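Local coordinates for protein probable sugar kinase (Clostridium perfringens, PDB 3KZH) that probably phosphorylates a carbohydrate substrate as a member of the ribokinase-like pfkB family of sugar kinases, at residues A[59-64]-A[81-86]; A[281-286]-A[301-306]; A[6-11]-A[135-140]; A[149-154]-A[177-182]; A[261-266]-A[274-279]. All coordinates share one frame; numbering follows the deposited sequence.

The five contacts illustrate how a ribokinase-like fold packs helices onto a sheet. Contacts 1 and 3 pair neighbouring strands of one sheet and meet where Asn60 N lies 2.8 Å from Leu9 O, a probable hydrogen bond. Contacts 5 and 2 share helix 273-288 and touch through Met283 SE and Gly262 CA. Contact 3 reaches contact 5 where Leu9 CD1 packs on Gly264 CA. Contact 4 touches none of the others; contact 3 comes nearest, closest atoms about 6 Å away, its strand 139-143 leading to helix 147-157. The bound glucose lies about 8 Å from the side chain of Leu263 (contact 5) and about 11 Å from those of Met150 (contact 4) and Asn285 (contact 2).

Contact 1: residues A[59-64]-A[81-86]; sequences TNFMSI and IGYHMD
Thr59 opens the pairing with its carbonyl: its O accepts His84 N at 3.1 Å, on a bond bent to 143° at the hydrogen, and His84 CD2 comes to 3.3 Å from the same Thr59 O. The hydroxyl of Thr59 turns elsewhere, to Val57 O. At Asn60 the backbone does the work again, CA donating a C-H contact to His84 O, while the amide ND2 is tied to Asp87. That His84 O also takes the N-H of Phe61, with Phe61 N 2.8 Å away and lying above the carbonyl plane instead of on a lone pair. Strands 59-62 and 83-84 run parallel as neighbours, joined through helix 69-81 in a beta-alpha-beta crossover, and the short, weakly bonded strand 83-84 is one edge of the large sheet. The Phe61 side chain lies alongside those of Tyr83 and Met85, a selenomethionine, all three pointing the same way. CG of Phe61 stands opposite its own backbone N (chi1 -178°), which brings ring atom CD2 to 3.7 Å from CD1 at the edge of the Tyr83 ring. Met85, the residue in register with Phe61, makes a Met-aromatic contact, SE standing 5.3 Å from the centroid of the Phe61 ring in an oblique approach. Further along, Ser63 CB meets Met85 CE at 3.8 Å, because the selenomethionine bends at chi3 (77°), while Ser63 OG is bonded to Gly13 O and Ser15 OG.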
# COMPACT_ATOMS: atom_id res chain seq x y z
N THR A 59 17.70 11.23 -12.98
CA THR A 59 18.03 10.57 -11.74
C THR A 59 18.01 9.06 -11.78
O THR A 59 17.07 8.46 -12.27
CB THR A 59 17.04 11.05 -10.61
OG1 THR A 59 16.93 12.49 -10.66
CG2 THR A 59 17.51 10.62 -9.21
N ASN A 60 19.06 8.47 -11.23
CA ASN A 60 19.16 7.03 -11.11
C ASN A 60 19.11 6.79 -9.60
O ASN A 60 19.96 7.25 -8.84
CB ASN A 60 20.46 6.49 -11.73
CG ASN A 60 20.50 4.96 -11.77
OD1 ASN A 60 20.21 4.30 -10.77
ND2 ASN A 60 20.87 4.41 -12.92
N PHE A 61 18.05 6.13 -9.17
CA PHE A 61 17.86 5.81 -7.77
C PHE A 61 18.03 4.31 -7.53
O PHE A 61 17.15 3.52 -7.84
CB PHE A 61 16.49 6.30 -7.24
CG PHE A 61 16.26 6.02 -5.76
CD1 PHE A 61 17.32 6.13 -4.82
CD2 PHE A 61 15.00 5.61 -5.30
CE1 PHE A 61 17.13 5.84 -3.46
CE2 PHE A 61 14.80 5.32 -3.94
CZ PHE A 61 15.85 5.43 -3.02
N MSE A 62 19.15 3.96 -6.89
CA MSE A 62 19.47 2.57 -6.58
C MSE A 62 19.10 2.33 -5.12
O MSE A 62 19.71 2.88 -4.21
CB MSE A 62 20.95 2.31 -6.83
CG MSE A 62 21.36 0.83 -6.86
SE MSE A 62 23.26 0.64 -7.13
CE MSE A 62 23.27 1.26 -8.94
N SER A 63 18.09 1.49 -4.91
CA SER A 63 17.61 1.21 -3.58
C SER A 63 17.53 -0.28 -3.30
O SER A 63 18.14 -1.09 -4.01
CB SER A 63 16.25 1.87 -3.38
OG SER A 63 15.91 2.01 -2.01
N ILE A 64 16.81 -0.61 -2.23
CA ILE A 64 16.57 -1.97 -1.79
C ILE A 64 15.05 -2.17 -1.65
O ILE A 64 14.42 -1.61 -0.76
CB ILE A 64 17.25 -2.25 -0.42
CG1 ILE A 64 18.79 -2.17 -0.55
CG2 ILE A 64 16.81 -3.58 0.13
CD1 ILE A 64 19.54 -2.16 0.76
N ILE A 81 6.78 9.85 -11.37
CA ILE A 81 7.62 11.03 -11.14
C ILE A 81 8.83 11.08 -12.09
O ILE A 81 9.13 12.13 -12.67
CB ILE A 81 8.06 11.14 -9.65
CG1 ILE A 81 6.85 11.21 -8.71
CG2 ILE A 81 8.97 12.37 -9.43
CD1 ILE A 81 5.83 12.36 -8.97
N GLY A 82 9.52 9.96 -12.23
CA GLY A 82 10.67 9.96 -13.13
C GLY A 82 12.02 9.63 -12.55
O GLY A 82 13.03 9.97 -13.17
N TYR A 83 12.06 9.06 -11.34
CA TYR A 83 13.34 8.66 -10.75
C TYR A 83 13.49 7.16 -11.05
O TYR A 83 12.69 6.34 -10.60
CB TYR A 83 13.48 9.05 -9.26
CG TYR A 83 12.41 8.62 -8.28
CD1 TYR A 83 12.64 7.55 -7.39
CD2 TYR A 83 11.18 9.30 -8.19
CE1 TYR A 83 11.67 7.16 -6.44
CE2 TYR A 83 10.19 8.92 -7.22
CZ TYR A 83 10.45 7.84 -6.35
OH TYR A 83 9.49 7.39 -5.47
N HIS A 84 14.44 6.86 -11.93
CA HIS A 84 14.72 5.51 -12.42
C HIS A 84 15.35 4.56 -11.41
O HIS A 84 16.50 4.71 -11.00
CB HIS A 84 15.55 5.62 -13.70
CG HIS A 84 14.99 6.61 -14.67
ND1 HIS A 84 13.79 6.42 -15.33
CD2 HIS A 84 15.42 7.84 -15.03
CE1 HIS A 84 13.51 7.49 -16.05
NE2 HIS A 84 14.48 8.37 -15.89
N MSE A 85 14.57 3.55 -11.05
CA MSE A 85 14.96 2.56 -10.05
C MSE A 85 15.35 1.20 -10.62
O MSE A 85 15.47 0.23 -9.87
CB MSE A 85 13.83 2.40 -9.03
CG MSE A 85 13.53 3.62 -8.20
SE MSE A 85 12.17 3.19 -6.91
CE MSE A 85 13.27 2.22 -5.67
N ASP A 86 15.59 1.15 -11.93
CA ASP A 86 15.94 -0.07 -12.68
C ASP A 86 17.07 -0.91 -12.10
O ASP A 86 16.97 -2.14 -12.03
CB ASP A 86 16.30 0.30 -14.13
CG ASP A 86 15.18 1.03 -14.86
OD1 ASP A 86 14.74 2.12 -14.41
OD2 ASP A 86 14.73 0.50 -15.90
O HOH W 1 14.98 11.21 -13.95
O HOH W 2 18.49 2.18 -10.31

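Contact 2: residues A[281-286]-A[301-306]; sequences MTMSNI and DTVLAK
The carbonyl of Val303 is a flat group met from the other helix, Thr282 CG2 standing 3.2 Å from Val303 O, and the ring of Phe279, earlier in the same helix as Thr282, borders Val303 through its CZ. Asn285 touches Lys306 through CB. The setting is a helix-helix crossing, nearly perpendicular, between helix 273-288 and helix 300-308, the last helix of this ribokinase-like chain. The axes of the two segments pass 9.4 Å apart at 103°, and no hydrogen bond crosses between them. Val303 sits at the middle of the apolar packing. One of its branches, CG1, meets Met283 CG at 3.8 Å; the other, CG2, faces Ile286 CD1, whose side chain lies across it at about a right angle. The aliphatic part of Lys306 lies along segment 281-286, running antiparallel to the Thr282 and Ile286 side chains. The Thr282 hydroxyl is turned back to Lys278 O in its own helix, leaving the methyl to face the second helix. Outside the pair, Trp312 touches Thr282, and Met298 touches both Ile286 and Val303. A bend at chi2 (-142°) carries the lysine chain across the first helix, setting Lys306 CD 3.8 Å from Ile286 CG1.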
# COMPACT_ATOMS: atom_id res chain seq x y z
N MSE A 281 17.92 26.39 -1.94
CA MSE A 281 17.28 26.96 -0.76
C MSE A 281 15.81 27.22 -1.02
O MSE A 281 14.99 27.03 -0.12
CB MSE A 281 17.98 28.25 -0.35
CG MSE A 281 18.13 28.39 1.15
SE MSE A 281 19.11 29.97 1.66
CE MSE A 281 20.37 29.99 0.27
N THR A 282 15.48 27.60 -2.26
CA THR A 282 14.09 27.83 -2.70
C THR A 282 13.31 26.51 -2.60
O THR A 282 12.16 26.50 -2.16
CB THR A 282 14.02 28.40 -4.15
OG1 THR A 282 14.63 29.70 -4.18
CG2 THR A 282 12.58 28.52 -4.64
N MSE A 283 13.98 25.40 -2.95
CA MSE A 283 13.43 24.03 -2.89
C MSE A 283 13.21 23.63 -1.43
O MSE A 283 12.20 22.99 -1.10
CB MSE A 283 14.37 23.02 -3.54
CG MSE A 283 14.48 23.15 -5.03
SE MSE A 283 15.32 21.63 -5.89
CE MSE A 283 14.19 20.27 -5.10
N SER A 284 14.16 24.01 -0.58
CA SER A 284 14.08 23.72 0.85
C SER A 284 12.95 24.55 1.47
O SER A 284 12.19 24.02 2.26
CB SER A 284 15.41 24.02 1.54
OG SER A 284 15.38 23.64 2.90
N ASN A 285 12.80 25.80 1.02
CA ASN A 285 11.76 26.72 1.50
C ASN A 285 10.35 26.25 1.14
O ASN A 285 9.44 26.43 1.94
CB ASN A 285 11.96 28.15 0.97
CG ASN A 285 13.16 28.87 1.58
OD1 ASN A 285 13.62 28.56 2.70
ND2 ASN A 285 13.67 29.86 0.85
N ILE A 286 10.18 25.68 -0.05
CA ILE A 286 8.89 25.17 -0.53
C ILE A 286 8.45 23.97 0.30
O ILE A 286 7.28 23.87 0.69
CB ILE A 286 8.95 24.78 -2.05
CG1 ILE A 286 9.18 26.02 -2.91
CG2 ILE A 286 7.63 24.17 -2.50
CD1 ILE A 286 9.47 25.73 -4.38
N ASP A 301 9.20 24.75 -12.74
CA ASP A 301 8.46 26.01 -12.85
C ASP A 301 8.10 26.69 -11.52
O ASP A 301 8.30 27.89 -11.39
CB ASP A 301 7.22 25.87 -13.77
CG ASP A 301 6.37 24.63 -13.47
OD1 ASP A 301 6.34 24.18 -12.31
OD2 ASP A 301 5.73 24.11 -14.40
N THR A 302 7.65 25.91 -10.53
CA THR A 302 7.29 26.46 -9.21
C THR A 302 8.51 26.93 -8.41
O THR A 302 8.44 27.93 -7.69
CB THR A 302 6.41 25.50 -8.32
OG1 THR A 302 7.23 24.55 -7.63
CG2 THR A 302 5.40 24.74 -9.17
N VAL A 303 9.65 26.24 -8.58
CA VAL A 303 10.91 26.59 -7.91
C VAL A 303 11.43 27.89 -8.50
O VAL A 303 11.75 28.81 -7.76
CB VAL A 303 12.00 25.46 -8.06
CG1 VAL A 303 13.28 25.86 -7.35
CG2 VAL A 303 11.50 24.18 -7.50
N LEU A 304 11.43 27.99 -9.83
CA LEU A 304 11.86 29.20 -10.53
C LEU A 304 10.96 30.42 -10.29
O LEU A 304 11.45 31.54 -10.18
CB LEU A 304 11.99 28.95 -12.04
CG LEU A 304 13.11 28.02 -12.54
CD1 LEU A 304 13.06 27.98 -14.07
CD2 LEU A 304 14.47 28.50 -12.09
N ALA A 305 9.66 30.18 -10.14
CA ALA A 305 8.67 31.24 -9.88
C ALA A 305 8.83 31.81 -8.47
O ALA A 305 8.68 33.01 -8.27
CB ALA A 305 7.24 30.71 -10.07
N LYS A 306 9.17 30.94 -7.50
CA LYS A 306 9.38 31.36 -6.12
C LYS A 306 10.76 32.01 -5.94
O LYS A 306 10.91 32.88 -5.10
CB LYS A 306 9.20 30.20 -5.13
CG LYS A 306 8.83 30.65 -3.71
CD LYS A 306 9.50 29.82 -2.64
CE LYS A 306 9.16 30.31 -1.25
NZ LYS A 306 7.72 30.18 -0.94

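Contact 3: residues A[6-11]-A[135-140]; sequences EPYLLV and ENAEYT
A single water is gripped between Tyr8 and the turn at Asn136-Glu138: it accepts the N-H of Tyr8 and donates to Glu138 OE2, with an unusually short approach to Asn136 O. Beside this bridge Glu138 N gives a direct bond to Tyr8 O, 3.3 Å long and nearly straight (162° at the hydrogen), with the donor close to the line of the C=O bond. Pro7 leans on the same carboxylate arm, its CB 3.7 Å from Glu138 OE2. The Tyr8 ring also packs on this turn, its OH near Asn136 C and Ala137 N. With chi1 at 64°, CG lies between the backbone N and carbonyl carbon, which brings the ring over Ala137; the Ala137 CA stands 4.3 Å from the Tyr8 ring centroid in an off-centre CH-pi contact. The phenol oxygen is held by Ile133 O. Beyond the turn the two segments become parallel neighbours, strands 9-12 and 139-143, at the point in the sheet where the strand order reverses: the chain first builds outward from 9-12 on one side, then returns to add 139-143 on the other, as in Rossmann-like folds. Leu10 N bonds to Tyr139 O at 3.0 Å, and Leu10 O receives a C-H contact from Thr140 CA, 3.1 Å away. On one face of the sheet the Leu10 and Thr140 side chains lie side by side, Leu10 CB 3.7 Å from Thr140 OG1, a hydroxyl whose hydrogen bond goes to Thr161 OG1. On the opposite face Leu9 CG approaches Tyr139 CB to 4.0 Å, while the Tyr139 ring leads away to meet His184 edge-to-face.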
# COMPACT_ATOMS: atom_id res chain seq x y z
N GLU A 6 22.27 10.38 -22.01
CA GLU A 6 22.52 11.65 -21.32
C GLU A 6 23.05 11.46 -19.89
O GLU A 6 22.74 10.44 -19.26
CB GLU A 6 21.22 12.49 -21.30
CG GLU A 6 20.72 12.96 -22.69
CD GLU A 6 21.34 14.28 -23.19
OE1 GLU A 6 20.59 15.07 -23.81
OE2 GLU A 6 22.55 14.54 -22.99
N PRO A 7 23.89 12.40 -19.38
CA PRO A 7 24.43 12.30 -18.02
C PRO A 7 23.36 12.21 -16.92
O PRO A 7 22.29 12.81 -17.03
CB PRO A 7 25.29 13.57 -17.90
CG PRO A 7 24.73 14.49 -18.91
CD PRO A 7 24.49 13.56 -20.06
N TYR A 8 23.67 11.43 -15.89
CA TYR A 8 22.75 11.21 -14.78
C TYR A 8 23.40 11.36 -13.42
O TYR A 8 24.63 11.27 -13.28
CB TYR A 8 22.11 9.81 -14.89
CG TYR A 8 23.09 8.65 -14.76
CD1 TYR A 8 23.32 8.02 -13.51
CD2 TYR A 8 23.81 8.18 -15.88
CE1 TYR A 8 24.24 6.96 -13.39
CE2 TYR A 8 24.74 7.12 -15.76
CZ TYR A 8 24.94 6.52 -14.51
OH TYR A 8 25.86 5.52 -14.39
N LEU A 9 22.54 11.48 -12.40
CA LEU A 9 22.96 11.57 -11.01
C LEU A 9 22.47 10.31 -10.33
O LEU A 9 21.31 9.93 -10.49
CB LEU A 9 22.33 12.78 -10.30
CG LEU A 9 23.14 13.40 -9.14
CD1 LEU A 9 22.72 14.82 -9.01
CD2 LEU A 9 23.07 12.68 -7.80
N LEU A 10 23.36 9.70 -9.55
CA LEU A 10 23.02 8.50 -8.82
C LEU A 10 22.77 8.79 -7.36
O LEU A 10 23.51 9.54 -6.72
CB LEU A 10 24.10 7.44 -8.98
CG LEU A 10 23.93 6.07 -8.29
CD1 LEU A 10 22.69 5.33 -8.78
CD2 LEU A 10 25.17 5.24 -8.53
N VAL A 11 21.66 8.25 -6.86
CA VAL A 11 21.29 8.37 -5.46
C VAL A 11 21.26 6.92 -5.00
O VAL A 11 20.64 6.07 -5.65
CB VAL A 11 19.89 9.06 -5.26
CG1 VAL A 11 19.54 9.18 -3.77
CG2 VAL A 11 19.86 10.44 -5.90
N GLU A 135 30.51 4.21 -11.58
CA GLU A 135 31.62 4.78 -12.36
C GLU A 135 31.24 5.84 -13.41
O GLU A 135 31.99 6.80 -13.62
CB GLU A 135 32.45 3.67 -13.01
CG GLU A 135 33.14 2.76 -12.01
CD GLU A 135 33.87 1.58 -12.63
OE1 GLU A 135 33.40 1.04 -13.65
OE2 GLU A 135 34.93 1.19 -12.08
N ASN A 136 30.08 5.68 -14.04
CA ASN A 136 29.61 6.63 -15.05
C ASN A 136 28.65 7.70 -14.51
O ASN A 136 28.12 8.50 -15.28
CB ASN A 136 28.99 5.89 -16.25
CG ASN A 136 29.98 4.99 -16.96
OD1 ASN A 136 29.91 3.77 -16.85
ND2 ASN A 136 30.93 5.60 -17.68
N ALA A 137 28.44 7.70 -13.20
CA ALA A 137 27.58 8.69 -12.54
C ALA A 137 28.40 9.95 -12.33
O ALA A 137 29.54 9.87 -11.87
CB ALA A 137 27.08 8.16 -11.21
N GLU A 138 27.83 11.11 -12.68
CA GLU A 138 28.55 12.37 -12.51
C GLU A 138 28.71 12.68 -11.03
O GLU A 138 29.78 13.08 -10.58
CB GLU A 138 27.85 13.53 -13.22
CG GLU A 138 27.39 13.28 -14.64
CD GLU A 138 28.53 13.20 -15.65
OE1 GLU A 138 29.47 14.03 -15.57
OE2 GLU A 138 28.46 12.33 -16.54
N TYR A 139 27.61 12.52 -10.28
CA TYR A 139 27.60 12.71 -8.83
C TYR A 139 26.85 11.55 -8.21
O TYR A 139 26.01 10.92 -8.87
CB TYR A 139 27.00 14.08 -8.42
CG TYR A 139 27.80 15.30 -8.87
CD1 TYR A 139 28.77 15.88 -8.06
CD2 TYR A 139 27.64 15.82 -10.16
CE1 TYR A 139 29.58 16.96 -8.54
CE2 TYR A 139 28.42 16.87 -10.65
CZ TYR A 139 29.39 17.43 -9.84
OH TYR A 139 30.16 18.45 -10.35
N THR A 140 27.22 11.18 -6.98
CA THR A 140 26.56 10.09 -6.27
C THR A 140 26.24 10.48 -4.83
O THR A 140 27.13 10.76 -4.03
CB THR A 140 27.35 8.73 -6.37
OG1 THR A 140 27.46 8.34 -7.75
CG2 THR A 140 26.64 7.61 -5.62
O HOH W 3 26.62 10.37 -16.09

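Contact 4: residues A[149-154]-A[177-182]; sequences IMEYLL and KHLIKD
Leu179 and Leu154 form the first shell: Leu154 CD1 lies 3.5 Å from Leu179 O and 3.8 Å from Leu179 CB, their side chains meeting at a slant. The two methyls of Leu179 spread along the helix, CD2 to Glu151 CB at 3.9 Å and CD1 to Met150 SE at 4.1 Å. The other Leu154 branch, CD2, rests on Asp182 CB, again 3.9 Å away, so that only aliphatic carbon of the aspartate takes part. Met150, a selenomethionine, reaches Leu179 with an extended chain, CG anti to the backbone N (chi1 178°) and SE carried straight on. The helix concerned, 147-157, is the connection between the parallel neighbours 139-143 and 162-166, a beta-alpha-beta crossover; the other segment belongs to the loop before strand 185-186, which includes a 3-10 turn at 180-182. One shell further out, His178 sets a face of its ring against Leu179, whose CG stands 3.6 Å above the imidazole plane, toward the rim of the ring. A water at the ring edge links His178 NE2 to Glu151 OE1, to which it donates at 2.8 Å. On the sheet side, Leu154 rests on Phe163 and Met150 on Leu165 of strand 162-166, while Ile180 packs on Phe214 and Leu217 of helix 204-217.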
# COMPACT_ATOMS: atom_id res chain seq x y z
N ILE A 149 29.61 0.02 4.06
CA ILE A 149 29.33 0.06 2.63
C ILE A 149 29.78 1.39 2.01
O ILE A 149 30.26 1.40 0.88
CB ILE A 149 27.85 -0.34 2.31
CG1 ILE A 149 27.75 -1.86 2.39
CG2 ILE A 149 27.38 0.15 0.92
CD1 ILE A 149 26.41 -2.38 2.76
N MSE A 150 29.70 2.47 2.80
CA MSE A 150 30.14 3.79 2.36
C MSE A 150 31.64 3.70 2.08
O MSE A 150 32.06 4.03 0.98
CB MSE A 150 29.85 4.87 3.43
CG MSE A 150 30.33 6.30 3.07
SE MSE A 150 30.18 7.64 4.48
CE MSE A 150 28.26 7.74 4.51
N GLU A 151 32.39 3.12 3.02
CA GLU A 151 33.85 2.93 2.90
C GLU A 151 34.20 2.12 1.66
O GLU A 151 35.11 2.50 0.92
CB GLU A 151 34.43 2.24 4.14
CG GLU A 151 35.95 2.00 4.11
CD GLU A 151 36.55 1.73 5.47
OE1 GLU A 151 35.85 1.16 6.33
OE2 GLU A 151 37.72 2.11 5.68
N TYR A 152 33.42 1.07 1.39
CA TYR A 152 33.62 0.24 0.21
C TYR A 152 33.38 1.07 -1.05
O TYR A 152 34.16 1.00 -1.99
CB TYR A 152 32.70 -1.00 0.23
CG TYR A 152 32.99 -1.98 -0.88
CD1 TYR A 152 34.06 -2.90 -0.79
CD2 TYR A 152 32.21 -1.99 -2.06
CE1 TYR A 152 34.35 -3.80 -1.85
CE2 TYR A 152 32.49 -2.88 -3.12
CZ TYR A 152 33.56 -3.78 -3.01
OH TYR A 152 33.79 -4.66 -4.03
N LEU A 153 32.33 1.90 -1.04
CA LEU A 153 31.99 2.75 -2.18
C LEU A 153 33.03 3.84 -2.43
O LEU A 153 33.40 4.07 -3.58
CB LEU A 153 30.59 3.36 -2.04
CG LEU A 153 29.42 2.39 -2.07
CD1 LEU A 153 28.15 3.10 -1.74
CD2 LEU A 153 29.31 1.72 -3.40
N LEU A 154 33.52 4.45 -1.35
CA LEU A 154 34.53 5.50 -1.41
C LEU A 154 35.86 4.96 -1.92
O LEU A 154 36.39 5.47 -2.91
CB LEU A 154 34.71 6.16 -0.03
CG LEU A 154 33.57 6.97 0.58
CD1 LEU A 154 33.95 7.39 1.97
CD2 LEU A 154 33.20 8.19 -0.25
N LYS A 177 32.93 10.27 10.35
CA LYS A 177 33.88 11.38 10.49
C LYS A 177 35.26 11.09 9.88
O LYS A 177 35.89 11.98 9.32
CB LYS A 177 34.02 11.77 11.96
CG LYS A 177 34.83 13.02 12.21
CD LYS A 177 35.25 13.17 13.66
CE LYS A 177 36.43 14.12 13.78
NZ LYS A 177 36.84 14.30 15.20
N HIS A 178 35.69 9.83 9.97
CA HIS A 178 36.98 9.39 9.43
C HIS A 178 36.93 9.17 7.91
O HIS A 178 37.97 9.05 7.25
CB HIS A 178 37.45 8.11 10.14
CG HIS A 178 36.53 6.94 9.97
ND1 HIS A 178 35.23 6.94 10.43
CD2 HIS A 178 36.71 5.74 9.36
CE1 HIS A 178 34.65 5.79 10.11
NE2 HIS A 178 35.53 5.05 9.46
N LEU A 179 35.71 9.12 7.37
CA LEU A 179 35.47 8.88 5.95
C LEU A 179 35.13 10.11 5.11
O LEU A 179 35.21 10.03 3.88
CB LEU A 179 34.35 7.84 5.77
CG LEU A 179 34.57 6.40 6.24
CD1 LEU A 179 33.28 5.61 6.15
CD2 LEU A 179 35.69 5.74 5.45
N ILE A 180 34.80 11.23 5.75
CA ILE A 180 34.41 12.44 5.01
C ILE A 180 35.38 13.05 3.99
O ILE A 180 34.93 13.65 3.02
CB ILE A 180 33.87 13.57 5.92
CG1 ILE A 180 34.95 14.08 6.88
CG2 ILE A 180 32.62 13.09 6.63
CD1 ILE A 180 34.53 15.29 7.68
N LYS A 181 36.67 12.80 4.19
CA LYS A 181 37.74 13.31 3.32
C LYS A 181 37.63 12.91 1.84
O LYS A 181 38.14 13.61 0.96
CB LYS A 181 39.12 12.92 3.87
CG LYS A 181 39.41 11.42 3.96
CD LYS A 181 40.83 11.16 4.43
CE LYS A 181 41.15 9.67 4.52
NZ LYS A 181 41.13 8.98 3.19
N ASP A 182 36.92 11.81 1.58
CA ASP A 182 36.75 11.29 0.22
C ASP A 182 35.55 11.83 -0.55
O ASP A 182 35.39 11.56 -1.75
CB ASP A 182 36.75 9.76 0.23
CG ASP A 182 38.10 9.18 0.62
OD1 ASP A 182 39.14 9.72 0.15
OD2 ASP A 182 38.11 8.19 1.39
O HOH W 4 34.44 2.33 8.40

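Contact 5: residues A[261-266]-A[274-279]; sequences AGLGYG and EDIVKF
Between Gly262 and Phe279, and again between Gly266 and Ile276, the two helices draw close: the axes of the segments pass 8.4 Å apart with N-to-C directions at 143°, and Gly266 CA lies only 4.8 Å from Ile276 CA. They form a helical hairpin, 255-268 followed by 273-288 after a short turn, on one side of the central sheet of the ribokinase-like fold. Gly256, near the N-terminal end of the first helix, lines the glucose pocket; in the pfkB family this helix end contributes to the anion hole. One side-chain contact is an offset stack of Tyr265 on Phe279, with centroids 4.1 Å apart and planes only 6° from parallel. Neither ring is centred on the other: Phe279 CZ sits 3.5 Å above the Tyr265 plane, over its centre, whereas Tyr265 CD2 lies over the rim of Phe279. Both side chains leave the backbone with CG opposite N (-172° for Phe279), which lets the two rings extend toward each other and overlap. Helix 300-308 borders this stack, Leu300 touching Tyr265 and Leu304 touching Phe279. Towards the sugar, Leu263 first heads away from the second helix, then returns with its end to meet Ile276 at about a right angle, CD2 being 3.9 Å from Ile276 CG2. The same Leu263 touches Lys187 of the glucose pocket. Because Gly266 carries no side chain, Ile276 packs directly on its main chain, with CD1 against the carbonyl and CG1 3.8 Å from Gly266 CA.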
# COMPACT_ATOMS: atom_id res chain seq x y z
N ALA A 261 18.91 17.84 -3.19
CA ALA A 261 18.39 17.69 -4.53
C ALA A 261 18.69 18.90 -5.41
O ALA A 261 19.02 18.76 -6.59
CB ALA A 261 16.93 17.40 -4.49
N GLY A 262 18.63 20.08 -4.79
CA GLY A 262 18.89 21.33 -5.48
C GLY A 262 20.35 21.50 -5.83
O GLY A 262 20.66 22.18 -6.80
N LEU A 263 21.23 20.93 -5.00
CA LEU A 263 22.69 20.92 -5.24
C LEU A 263 22.92 20.05 -6.47
O LEU A 263 23.74 20.38 -7.32
CB LEU A 263 23.46 20.30 -4.06
CG LEU A 263 23.47 20.99 -2.71
CD1 LEU A 263 24.25 20.14 -1.72
CD2 LEU A 263 24.06 22.39 -2.83
N GLY A 264 22.15 18.96 -6.54
CA GLY A 264 22.20 18.04 -7.65
C GLY A 264 21.82 18.74 -8.94
O GLY A 264 22.57 18.68 -9.90
N TYR A 265 20.74 19.52 -8.89
CA TYR A 265 20.29 20.30 -10.05
C TYR A 265 21.37 21.31 -10.50
O TYR A 265 21.70 21.39 -11.69
CB TYR A 265 18.97 21.03 -9.72
CG TYR A 265 18.40 21.88 -10.84
CD1 TYR A 265 17.51 21.33 -11.79
CD2 TYR A 265 18.80 23.23 -11.00
CE1 TYR A 265 17.03 22.11 -12.88
CE2 TYR A 265 18.33 24.02 -12.09
CZ TYR A 265 17.45 23.45 -13.02
OH TYR A 265 17.01 24.21 -14.08
N GLY A 266 21.89 22.06 -9.52
CA GLY A 266 22.91 23.07 -9.76
C GLY A 266 24.18 22.56 -10.41
O GLY A 266 24.69 23.18 -11.35
N GLU A 274 26.58 30.74 -6.03
CA GLU A 274 25.57 31.63 -5.44
C GLU A 274 24.16 31.28 -5.92
O GLU A 274 23.21 31.29 -5.13
CB GLU A 274 25.89 33.10 -5.75
CG GLU A 274 27.22 33.59 -5.16
CD GLU A 274 27.66 34.94 -5.70
OE1 GLU A 274 28.22 34.98 -6.82
OE2 GLU A 274 27.46 35.96 -5.01
N ASP A 275 24.06 30.88 -7.19
CA ASP A 275 22.79 30.49 -7.79
C ASP A 275 22.34 29.08 -7.40
O ASP A 275 21.14 28.81 -7.34
CB ASP A 275 22.82 30.69 -9.32
CG ASP A 275 22.90 32.16 -9.73
OD1 ASP A 275 22.11 32.99 -9.23
OD2 ASP A 275 23.78 32.49 -10.57
N ILE A 276 23.30 28.18 -7.13
CA ILE A 276 23.01 26.79 -6.70
C ILE A 276 22.41 26.86 -5.29
O ILE A 276 21.41 26.20 -5.00
CB ILE A 276 24.31 25.91 -6.64
CG1 ILE A 276 24.93 25.75 -8.02
CG2 ILE A 276 24.01 24.53 -6.04
CD1 ILE A 276 26.26 25.00 -8.04
N VAL A 277 23.02 27.70 -4.45
CA VAL A 277 22.61 27.94 -3.06
C VAL A 277 21.19 28.51 -3.00
O VAL A 277 20.38 28.05 -2.21
CB VAL A 277 23.66 28.87 -2.35
CG1 VAL A 277 23.26 29.22 -0.97
CG2 VAL A 277 24.97 28.17 -2.25
N LYS A 278 20.88 29.43 -3.93
CA LYS A 278 19.56 30.06 -4.00
C LYS A 278 18.47 29.14 -4.51
O LYS A 278 17.36 29.13 -3.95
CB LYS A 278 19.61 31.32 -4.87
CG LYS A 278 20.26 32.52 -4.21
CD LYS A 278 20.25 33.69 -5.18
CE LYS A 278 21.29 34.71 -4.79
NZ LYS A 278 21.49 35.74 -5.85
N PHE A 279 18.80 28.34 -5.53
CA PHE A 279 17.88 27.37 -6.17
C PHE A 279 17.54 26.28 -5.16
O PHE A 279 16.37 25.96 -4.95
CB PHE A 279 18.51 26.78 -7.46
CG PHE A 279 17.56 25.92 -8.28
CD1 PHE A 279 16.84 26.47 -9.36
CD2 PHE A 279 17.31 24.57 -7.92
CE1 PHE A 279 15.88 25.70 -10.07
CE2 PHE A 279 16.34 23.79 -8.63
CZ PHE A 279 15.63 24.36 -9.70